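Local coordinates for protein threonine synthase (Brucella melitensis bv. 1, PDB 4F4F) that probably catalyses the pyridoxal-phosphate-dependent conversion of O-phospho-L-homoserine and water to L-threonine and phosphate, the final step of threonine biosynthesis, at residues 367-370 and 371-374; 177-180 and 181-185; 233-236 and 237-240. One frame throughout, in Å; residues are numbered along the deposited sequence.

Contact 1 (367-370 and 371-374); sequences RSTV and DETA
T369 and E372 hold each other's backbone amides where the loop after strand 363-367 turns into helix 370-384. The hydroxyl OG1 of T369 accepts from E372 N at 3.2 Å, and E372 returns the bond through its carboxylate, whose OE1 takes the hydrogen of T369 N at 2.9 Å. This second bond is nearly straight at the hydrogen (168°), although the amide comes to OE1 from above the carboxylate plane. The two side chains slant across one another, with OG1 of T369 lying against CG of E372 at 3.2 Å. With chi1 of 62°, T369 OG1 sits between its own backbone N and carbonyl carbon, within reach of E372 N, and the E372 chain, extended beyond CG, brings OE1 to T369 N. The reciprocal pair is a capping box, with T369 as N-cap, and it occupies two amides that the first turn leaves without helical acceptors. V370, the first helical residue, works mainly through its backbone, its O accepting from A374 N at 3.0 Å. Its side chain packs on D287, T308 and T309. T369 O is gripped twice by T373: N at 2.8 Å approaches nearly along the carbonyl, and OG1, also at 2.8 Å, comes from 47° above the carbonyl plane. A water bridges R367 NE and E372 OE1, donating to the latter at 2.9 Å. K397 on helix 390-402 donates to R367 O and makes a long, weak ion pair with the E372 carboxylate.

Contact 2 (177-180 and 181-185); sequences VQQR and QMTSS
S184 folds back onto R180 as helix 176-183 ends, its OG donating to R180 O at 2.7 Å. The fold-back follows from chi1 of 75°, which sets OG between the backbone N and the carbonyl carbon, and the hydroxyl meets the carbonyl oxygen from 43° above its plane. S184 N reaches the same oxygen at 3.0 Å and T183 N at 3.2 Å, so three donors share R180 O just where S184 leaves helical geometry. T183 N also donates to Q179 O at 3.0 Å; one amide thus serves acceptors three and four residues back, a tightening common in the last turn of a helix. Q181 N to V177 O, 3.1 Å, is the regular bond one turn earlier.

Between side chains, the contact is made by Q179 and T183. CG of Q179 lies opposite the backbone N (chi1 -173°) and its chain runs out straight; CG2 of T183 meets that methylene at 3.9 Å as the two chains cross at a slant. Their polar ends converge on E446, which accepts from both Q179 NE2 and T183 OG1. R180 bends at its third torsion and turns its guanidinium to the same region, forming a salt bridge with E446 and a hydrogen bond to R444 O. Q181 bends sooner, at its second torsion: CG lies over V177 O at 3.5 Å, and NE2 goes on to P112 O.

The helix is the crossover of a beta-alpha-beta unit between parallel strands 163-170 and 190-196. M182 packs on I167 and F169 of the first strand and on I154 of helix 148-157, whereas T183 touches F169 and also A192 of the second strand.

Contact 3 (233-236 and 237-240); sequences MPQV and VYYF
Y238 lays its phenol ring over the backbone carbonyl of Q235, three residues back. From CB, chi1 of 52° swings CG into the position between backbone N and carbonyl carbon and sends the ring back along the chain. CG sits 3.7 Å from Q235 O, and the oxygen stands 3.3 Å above the ring plane, over its centre, so every ring atom is about equally near. Farther along the ring, CE2 also meets Q235 CA at 3.7 Å. At the tip, OH lies alongside the methylenes, 3.5 Å from Q235 CB; the modelled closeness to the terminal amide is doubtful. Q235 O touches a second ring too, Y239 CD2 approaching it at 3.3 Å, while Y239 OH donates to D264 O. V236 CG1 packs on F240 CE1 at 3.8 Å. The backbone bonds from V237 N to P234 O and from Y239 N to V236 O are both weak. All of this is buried at the start of helix 236-245, against helices 56-64, 117-134 and 263-274, in the cofactor-binding core of a fold-type II pyridoxal-phosphate enzyme, where D264 binds the cofactor.

In the fold
The three contacts are separate local pieces, strung along the chain in the order 2, 3, 1. Their centres stand 27 to 29 Å apart, and the nearest atoms of any two remain about 15 to 17 Å from each other. None of them supplies a residue of the cofactor pocket, but they lie at different distances round it. Contact 3 comes closest: the Q235 side chain is about 5 Å from the bound pyridoxal phosphate and about 6 Å from that of K117, the predicted attachment lysine, not linked here. In contact 2 the Q178 side chain is about 9 Å from the cofactor, and in contact 1 that of T373 about 11 Å.

Contact 1 (367-370 and 371-374)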
ATOM      1  N   ARG A 367      15.851  11.145   3.052  1.00 19.35           N
ATOM      2  CA  ARG A 367      14.861  11.780   3.862  1.00 20.54           C
ATOM      3  C   ARG A 367      14.563  13.166   3.323  1.00 20.25           C
ATOM      4  O   ARG A 367      15.422  13.795   2.709  1.00 20.00           O
ATOM      5  CB  ARG A 367      15.442  11.895   5.259  1.00 22.67           C
ATOM      6  CG  ARG A 367      14.488  12.323   6.328  1.00 24.77           C
ATOM      7  CD  ARG A 367      15.246  12.645   7.612  1.00 26.80           C
ATOM      8  NE  ARG A 367      16.136  13.795   7.445  1.00 29.03           N
ATOM      9  CZ  ARG A 367      16.927  14.298   8.397  1.00 30.42           C
ATOM     10  NH1 ARG A 367      16.927  13.777   9.619  1.00 31.01           N
ATOM     11  NH2 ARG A 367      17.695  15.344   8.125  1.00 31.06           N
ATOM     12  N   SER A 368      13.350  13.650   3.583  1.00 20.26           N
ATOM     13  CA  SER A 368      12.980  15.052   3.272  1.00 20.65           C
ATOM     14  C   SER A 368      12.211  15.627   4.469  1.00 21.57           C
ATOM     15  O   SER A 368      11.196  15.057   4.885  1.00 21.96           O
ATOM     16  CB  SER A 368      12.110  15.124   2.018  1.00 20.14           C
ATOM     17  OG  SER A 368      11.767  16.465   1.671  1.00 20.16           O
ATOM     18  N   THR A 369      12.722  16.712   5.032  1.00 22.31           N
ATOM     19  CA  THR A 369      12.038  17.405   6.130  1.00 23.08           C
ATOM     20  C   THR A 369      10.817  18.154   5.591  1.00 23.18           C
ATOM     21  O   THR A 369      10.645  18.313   4.373  1.00 22.34           O
ATOM     22  CB  THR A 369      12.964  18.447   6.773  1.00 24.37           C
ATOM     23  OG1 THR A 369      13.306  19.427   5.791  1.00 23.89           O
ATOM     24  CG2 THR A 369      14.244  17.785   7.346  1.00 24.06           C
ATOM     25  N   VAL A 370      10.001  18.663   6.505  1.00 23.77           N
ATOM     26  CA  VAL A 370       8.823  19.429   6.125  1.00 23.87           C
ATOM     27  C   VAL A 370       9.203  20.608   5.232  1.00 23.87           C
ATOM     28  O   VAL A 370       8.578  20.814   4.217  1.00 23.61           O
ATOM     29  CB  VAL A 370       8.030  19.893   7.375  1.00 24.86           C
ATOM     30  CG1 VAL A 370       7.085  21.046   7.028  1.00 25.26           C
ATOM     31  CG2 VAL A 370       7.288  18.701   7.991  1.00 24.31           C
ATOM     32  N   ASP A 371      10.246  21.354   5.583  1.00 24.49           N
ATOM     33  CA  ASP A 371      10.665  22.515   4.789  1.00 24.68           C
ATOM     34  C   ASP A 371      11.214  22.114   3.403  1.00 23.34           C
ATOM     35  O   ASP A 371      10.953  22.784   2.406  1.00 22.61           O
ATOM     36  CB  ASP A 371      11.718  23.343   5.548  1.00 26.44           C
ATOM     37  CG  ASP A 371      11.120  24.130   6.714  1.00 28.13           C
ATOM     38  OD1 ASP A 371       9.876  24.160   6.847  1.00 29.89           O
ATOM     39  OD2 ASP A 371      11.880  24.740   7.479  1.00 29.03           O
ATOM     40  N   GLU A 372      11.981  21.034   3.368  1.00 22.39           N
ATOM     41  CA  GLU A 372      12.539  20.520   2.113  1.00 21.70           C
ATOM     42  C   GLU A 372      11.425  20.053   1.204  1.00 20.44           C
ATOM     43  O   GLU A 372      11.444  20.305   0.015  1.00 20.04           O
ATOM     44  CB  GLU A 372      13.499  19.369   2.381  1.00 21.87           C
ATOM     45  CG  GLU A 372      14.822  19.827   2.960  1.00 22.85           C
ATOM     46  CD  GLU A 372      15.638  18.719   3.587  1.00 23.32           C
ATOM     47  OE1 GLU A 372      15.178  17.578   3.698  1.00 22.85           O
ATOM     48  OE2 GLU A 372      16.765  19.009   4.038  1.00 25.02           O
ATOM     49  N   THR A 373      10.443  19.372   1.784  1.00 19.64           N
ATOM     50  CA  THR A 373       9.276  18.905   1.025  1.00 18.61           C
ATOM     51  C   THR A 373       8.490  20.098   0.449  1.00 18.54           C
ATOM     52  O   THR A 373       8.125  20.089  -0.735  1.00 18.00           O
ATOM     53  CB  THR A 373       8.369  18.036   1.906  1.00 18.42           C
ATOM     54  OG1 THR A 373       9.116  16.929   2.467  1.00 18.29           O
ATOM     55  CG2 THR A 373       7.197  17.504   1.134  1.00 17.77           C
ATOM     56  N   ALA A 374       8.229  21.128   1.264  1.00 19.05           N
ATOM     57  CA  ALA A 374       7.551  22.333   0.761  1.00 19.19           C
ATOM     58  C   ALA A 374       8.327  22.994  -0.396  1.00 19.17           C
ATOM     59  O   ALA A 374       7.741  23.445  -1.385  1.00 18.75           O
ATOM     60  CB  ALA A 374       7.304  23.328   1.884  1.00 19.89           C
TER
HETATM   61  O   HOH W   1      16.570  15.659   5.307  1.00 24.94           O

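Contact 2 (177-180 and 181-185)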
ATOM      1  N   VAL A 177     -12.431  16.090   3.252  1.00 30.18           N
ATOM      2  CA  VAL A 177     -12.382  15.241   2.050  1.00 30.19           C
ATOM      3  C   VAL A 177     -12.335  13.738   2.423  1.00 28.41           C
ATOM      4  O   VAL A 177     -13.125  12.915   1.934  1.00 25.91           O
ATOM      5  CB  VAL A 177     -11.159  15.568   1.146  1.00 32.02           C
ATOM      6  CG1 VAL A 177     -10.994  14.530   0.041  1.00 31.17           C
ATOM      7  CG2 VAL A 177     -11.285  16.952   0.516  1.00 34.98           C
ATOM      8  N   GLN A 178     -11.414  13.405   3.321  1.00 27.86           N
ATOM      9  CA  GLN A 178     -11.238  12.025   3.750  1.00 26.38           C
ATOM     10  C   GLN A 178     -12.510  11.471   4.380  1.00 24.54           C
ATOM     11  O   GLN A 178     -12.913  10.340   4.069  1.00 23.36           O
ATOM     12  CB  GLN A 178     -10.042  11.901   4.718  1.00 26.81           C
ATOM     13  CG  GLN A 178      -8.677  11.876   4.023  1.00 28.94           C
ATOM     14  CD  GLN A 178      -8.198  13.238   3.555  1.00 31.29           C
ATOM     15  OE1 GLN A 178      -8.908  14.244   3.694  1.00 33.03           O
ATOM     16  NE2 GLN A 178      -6.982  13.283   2.987  1.00 32.23           N
ATOM     17  N   GLN A 179     -13.166  12.244   5.248  1.00 24.18           N
ATOM     18  CA  GLN A 179     -14.387  11.742   5.873  1.00 23.17           C
ATOM     19  C   GLN A 179     -15.514  11.469   4.854  1.00 23.57           C
ATOM     20  O   GLN A 179     -16.216  10.434   4.926  1.00 22.70           O
ATOM     21  CB  GLN A 179     -14.895  12.665   6.992  1.00 23.78           C
ATOM     22  CG  GLN A 179     -16.061  12.044   7.753  1.00 22.78           C
ATOM     23  CD  GLN A 179     -16.537  12.889   8.916  1.00 23.17           C
ATOM     24  OE1 GLN A 179     -15.925  12.884   9.978  1.00 22.56           O
ATOM     25  NE2 GLN A 179     -17.631  13.615   8.723  1.00 24.87           N
ATOM     26  N   ARG A 180     -15.682  12.385   3.914  1.00 26.29           N
ATOM     27  CA  ARG A 180     -16.729  12.242   2.917  1.00 28.02           C
ATOM     28  C   ARG A 180     -16.519  10.997   2.065  1.00 26.09           C
ATOM     29  O   ARG A 180     -17.474  10.322   1.736  1.00 24.54           O
ATOM     30  CB  ARG A 180     -16.815  13.480   2.052  1.00 31.90           C
ATOM     31  CG  ARG A 180     -17.335  14.676   2.818  1.00 35.21           C
ATOM     32  CD  ARG A 180     -17.791  15.779   1.894  1.00 39.68           C
ATOM     33  NE  ARG A 180     -19.237  15.983   1.987  1.00 42.60           N
ATOM     34  CZ  ARG A 180     -19.839  16.761   2.890  1.00 46.35           C
ATOM     35  NH1 ARG A 180     -21.166  16.867   2.899  1.00 48.58           N
ATOM     36  NH2 ARG A 180     -19.138  17.440   3.796  1.00 48.86           N
ATOM     37  N   GLN A 181     -15.268  10.671   1.742  1.00 25.64           N
ATOM     38  CA  GLN A 181     -14.998   9.450   0.986  1.00 24.94           C
ATOM     39  C   GLN A 181     -15.374   8.182   1.753  1.00 23.30           C
ATOM     40  O   GLN A 181     -15.743   7.170   1.151  1.00 22.40           O
ATOM     41  CB  GLN A 181     -13.537   9.420   0.496  1.00 25.90           C
ATOM     42  CG  GLN A 181     -13.302  10.495  -0.572  1.00 27.54           C
ATOM     43  CD  GLN A 181     -12.350  10.100  -1.692  1.00 29.38           C
ATOM     44  OE1 GLN A 181     -11.127  10.179  -1.514  1.00 30.58           O
ATOM     45  NE2 GLN A 181     -12.905   9.767  -2.891  1.00 28.91           N
ATOM     46  N   MET A 182     -15.298   8.216   3.079  1.00 21.19           N
ATOM     47  CA  MET A 182     -15.721   7.055   3.847  1.00 20.33           C
ATOM     48  C   MET A 182     -17.232   6.963   3.994  1.00 20.01           C
ATOM     49  O   MET A 182     -17.803   5.855   4.055  1.00 19.75           O
ATOM     50  CB  MET A 182     -15.089   7.072   5.252  1.00 20.07           C
ATOM     51  CG  MET A 182     -13.604   6.781   5.243  1.00 20.56           C
ATOM     52  SD  MET A 182     -13.083   6.461   6.941  1.00 18.82           S
ATOM     53  CE  MET A 182     -12.903   8.155   7.489  1.00 19.75           C
ATOM     54  N   THR A 183     -17.897   8.117   4.062  1.00 19.98           N
ATOM     55  CA  THR A 183     -19.269   8.150   4.561  1.00 19.66           C
ATOM     56  C   THR A 183     -20.319   8.418   3.491  1.00 20.96           C
ATOM     57  O   THR A 183     -21.488   8.344   3.782  1.00 22.85           O
ATOM     58  CB  THR A 183     -19.401   9.226   5.646  1.00 20.19           C
ATOM     59  OG1 THR A 183     -19.300  10.524   5.033  1.00 21.00           O
ATOM     60  CG2 THR A 183     -18.313   9.030   6.733  1.00 18.73           C
ATOM     61  N   SER A 184     -19.912   8.737   2.261  1.00 21.31           N
ATOM     62  CA  SER A 184     -20.861   9.058   1.189  1.00 22.35           C
ATOM     63  C   SER A 184     -20.804   8.092  -0.003  1.00 22.22           C
ATOM     64  O   SER A 184     -21.197   8.447  -1.114  1.00 22.42           O
ATOM     65  CB  SER A 184     -20.639  10.483   0.694  1.00 23.73           C
ATOM     66  OG  SER A 184     -19.469  10.577  -0.115  1.00 24.10           O
ATOM     67  N   SER A 185     -20.365   6.861   0.242  1.00 21.28           N
ATOM     68  CA  SER A 185     -20.131   5.890  -0.840  1.00 21.71           C
ATOM     69  C   SER A 185     -21.435   5.324  -1.331  1.00 23.80           C
ATOM     70  O   SER A 185     -21.511   4.744  -2.426  1.00 26.06           O
ATOM     71  CB  SER A 185     -19.293   4.740  -0.325  1.00 20.30           C
ATOM     72  OG  SER A 185     -20.088   3.859   0.438  1.00 19.06           O
TER

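Contact 3 (233-236 and 237-240)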
ATOM      1  N   MET A 233       1.006  -7.647  -3.684  1.00 15.02           N
ATOM      2  CA  MET A 233       1.058  -8.263  -4.998  1.00 14.83           C
ATOM      3  C   MET A 233       0.620  -7.354  -6.164  1.00 13.60           C
ATOM      4  O   MET A 233       1.301  -7.290  -7.168  1.00 13.45           O
ATOM      5  CB  MET A 233       0.224  -9.546  -4.970  1.00 16.07           C
ATOM      6  CG  MET A 233       0.137 -10.260  -6.285  1.00 17.93           C
ATOM      7  SD  MET A 233      -0.970 -11.676  -6.111  1.00 20.60           S
ATOM      8  CE  MET A 233      -2.375 -11.131  -7.037  1.00 21.01           C
ATOM      9  N   PRO A 234      -0.529  -6.677  -6.065  1.00 13.21           N
ATOM     10  CA  PRO A 234      -0.973  -5.918  -7.238  1.00 13.04           C
ATOM     11  C   PRO A 234      -0.057  -4.756  -7.633  1.00 13.03           C
ATOM     12  O   PRO A 234      -0.111  -4.244  -8.766  1.00 12.82           O
ATOM     13  CB  PRO A 234      -2.352  -5.404  -6.829  1.00 13.23           C
ATOM     14  CG  PRO A 234      -2.803  -6.284  -5.717  1.00 13.47           C
ATOM     15  CD  PRO A 234      -1.538  -6.651  -4.994  1.00 13.46           C
ATOM     16  N   GLN A 235       0.725  -4.296  -6.672  1.00 12.98           N
ATOM     17  CA  GLN A 235       1.577  -3.153  -6.882  1.00 13.28           C
ATOM     18  C   GLN A 235       2.778  -3.471  -7.779  1.00 12.45           C
ATOM     19  O   GLN A 235       3.356  -2.563  -8.381  1.00 12.37           O
ATOM     20  CB  GLN A 235       2.011  -2.621  -5.546  1.00 14.20           C
ATOM     21  CG  GLN A 235       0.837  -2.100  -4.750  1.00 15.62           C
ATOM     22  CD  GLN A 235       1.273  -1.258  -3.577  1.00 18.32           C
ATOM     23  OE1 GLN A 235       1.176  -1.699  -2.436  1.00 20.44           O
ATOM     24  NE2 GLN A 235       1.837  -0.018  -3.865  1.00 20.38           N
ATOM     25  N   VAL A 236       3.070  -4.759  -7.938  1.00 11.81           N
ATOM     26  CA  VAL A 236       4.126  -5.211  -8.852  1.00 11.11           C
ATOM     27  C   VAL A 236       3.864  -4.703 -10.286  1.00 10.83           C
ATOM     28  O   VAL A 236       4.790  -4.333 -11.007  1.00 10.50           O
ATOM     29  CB  VAL A 236       4.226  -6.741  -8.837  1.00 11.13           C
ATOM     30  CG1 VAL A 236       5.291  -7.225  -9.845  1.00 11.09           C
ATOM     31  CG2 VAL A 236       4.555  -7.256  -7.442  1.00 10.74           C
ATOM     32  N   VAL A 237       2.586  -4.602 -10.649  1.00 10.62           N
ATOM     33  CA  VAL A 237       2.203  -4.343 -12.002  1.00 10.56           C
ATOM     34  C   VAL A 237       2.749  -3.008 -12.519  1.00 10.50           C
ATOM     35  O   VAL A 237       3.286  -2.937 -13.626  1.00 10.49           O
ATOM     36  CB  VAL A 237       0.673  -4.414 -12.187  1.00 10.71           C
ATOM     37  CG1 VAL A 237       0.306  -4.102 -13.631  1.00 10.78           C
ATOM     38  CG2 VAL A 237       0.140  -5.831 -11.817  1.00 10.64           C
ATOM     39  N   TYR A 238       2.586  -1.937 -11.747  1.00 10.40           N
ATOM     40  CA  TYR A 238       2.908  -0.630 -12.295  1.00 10.59           C
ATOM     41  C   TYR A 238       4.420  -0.407 -12.459  1.00 10.24           C
ATOM     42  O   TYR A 238       4.845   0.447 -13.231  1.00  9.97           O
ATOM     43  CB  TYR A 238       2.214   0.506 -11.587  1.00 11.11           C
ATOM     44  CG  TYR A 238       2.366   0.538 -10.108  1.00 11.62           C
ATOM     45  CD1 TYR A 238       3.562   0.885  -9.526  1.00 11.78           C
ATOM     46  CD2 TYR A 238       1.273   0.342  -9.287  1.00 12.21           C
ATOM     47  CE1 TYR A 238       3.685   0.938  -8.135  1.00 12.32           C
ATOM     48  CE2 TYR A 238       1.395   0.412  -7.917  1.00 12.58           C
ATOM     49  CZ  TYR A 238       2.594   0.701  -7.357  1.00 12.75           C
ATOM     50  OH  TYR A 238       2.681   0.779  -5.961  1.00 14.48           O
ATOM     51  N   TYR A 239       5.215  -1.214 -11.772  1.00  9.83           N
ATOM     52  CA  TYR A 239       6.660  -1.217 -12.061  1.00  9.78           C
ATOM     53  C   TYR A 239       6.923  -1.744 -13.468  1.00  9.66           C
ATOM     54  O   TYR A 239       7.640  -1.116 -14.238  1.00  9.70           O
ATOM     55  CB  TYR A 239       7.434  -2.021 -11.040  1.00  9.70           C
ATOM     56  CG  TYR A 239       7.433  -1.374  -9.709  1.00  9.65           C
ATOM     57  CD1 TYR A 239       8.397  -0.442  -9.374  1.00  9.77           C
ATOM     58  CD2 TYR A 239       6.474  -1.697  -8.763  1.00  9.66           C
ATOM     59  CE1 TYR A 239       8.397   0.155  -8.134  1.00  9.74           C
ATOM     60  CE2 TYR A 239       6.436  -1.068  -7.531  1.00  9.72           C
ATOM     61  CZ  TYR A 239       7.433  -0.157  -7.229  1.00  9.88           C
ATOM     62  OH  TYR A 239       7.457   0.419  -6.009  1.00  9.96           O
ATOM     63  N   PHE A 240       6.264  -2.836 -13.844  1.00  9.73           N
ATOM     64  CA  PHE A 240       6.305  -3.292 -15.219  1.00  9.79           C
ATOM     65  C   PHE A 240       5.779  -2.279 -16.246  1.00  9.92           C
ATOM     66  O   PHE A 240       6.429  -2.021 -17.269  1.00  9.89           O
ATOM     67  CB  PHE A 240       5.545  -4.624 -15.390  1.00  9.97           C
ATOM     68  CG  PHE A 240       6.348  -5.843 -14.945  1.00  9.96           C
ATOM     69  CD1 PHE A 240       6.402  -6.216 -13.604  1.00  9.83           C
ATOM     70  CD2 PHE A 240       7.012  -6.621 -15.864  1.00 10.25           C
ATOM     71  CE1 PHE A 240       7.104  -7.341 -13.203  1.00  9.87           C
ATOM     72  CE2 PHE A 240       7.744  -7.721 -15.460  1.00 10.27           C
ATOM     73  CZ  PHE A 240       7.785  -8.088 -14.140  1.00 10.09           C
TER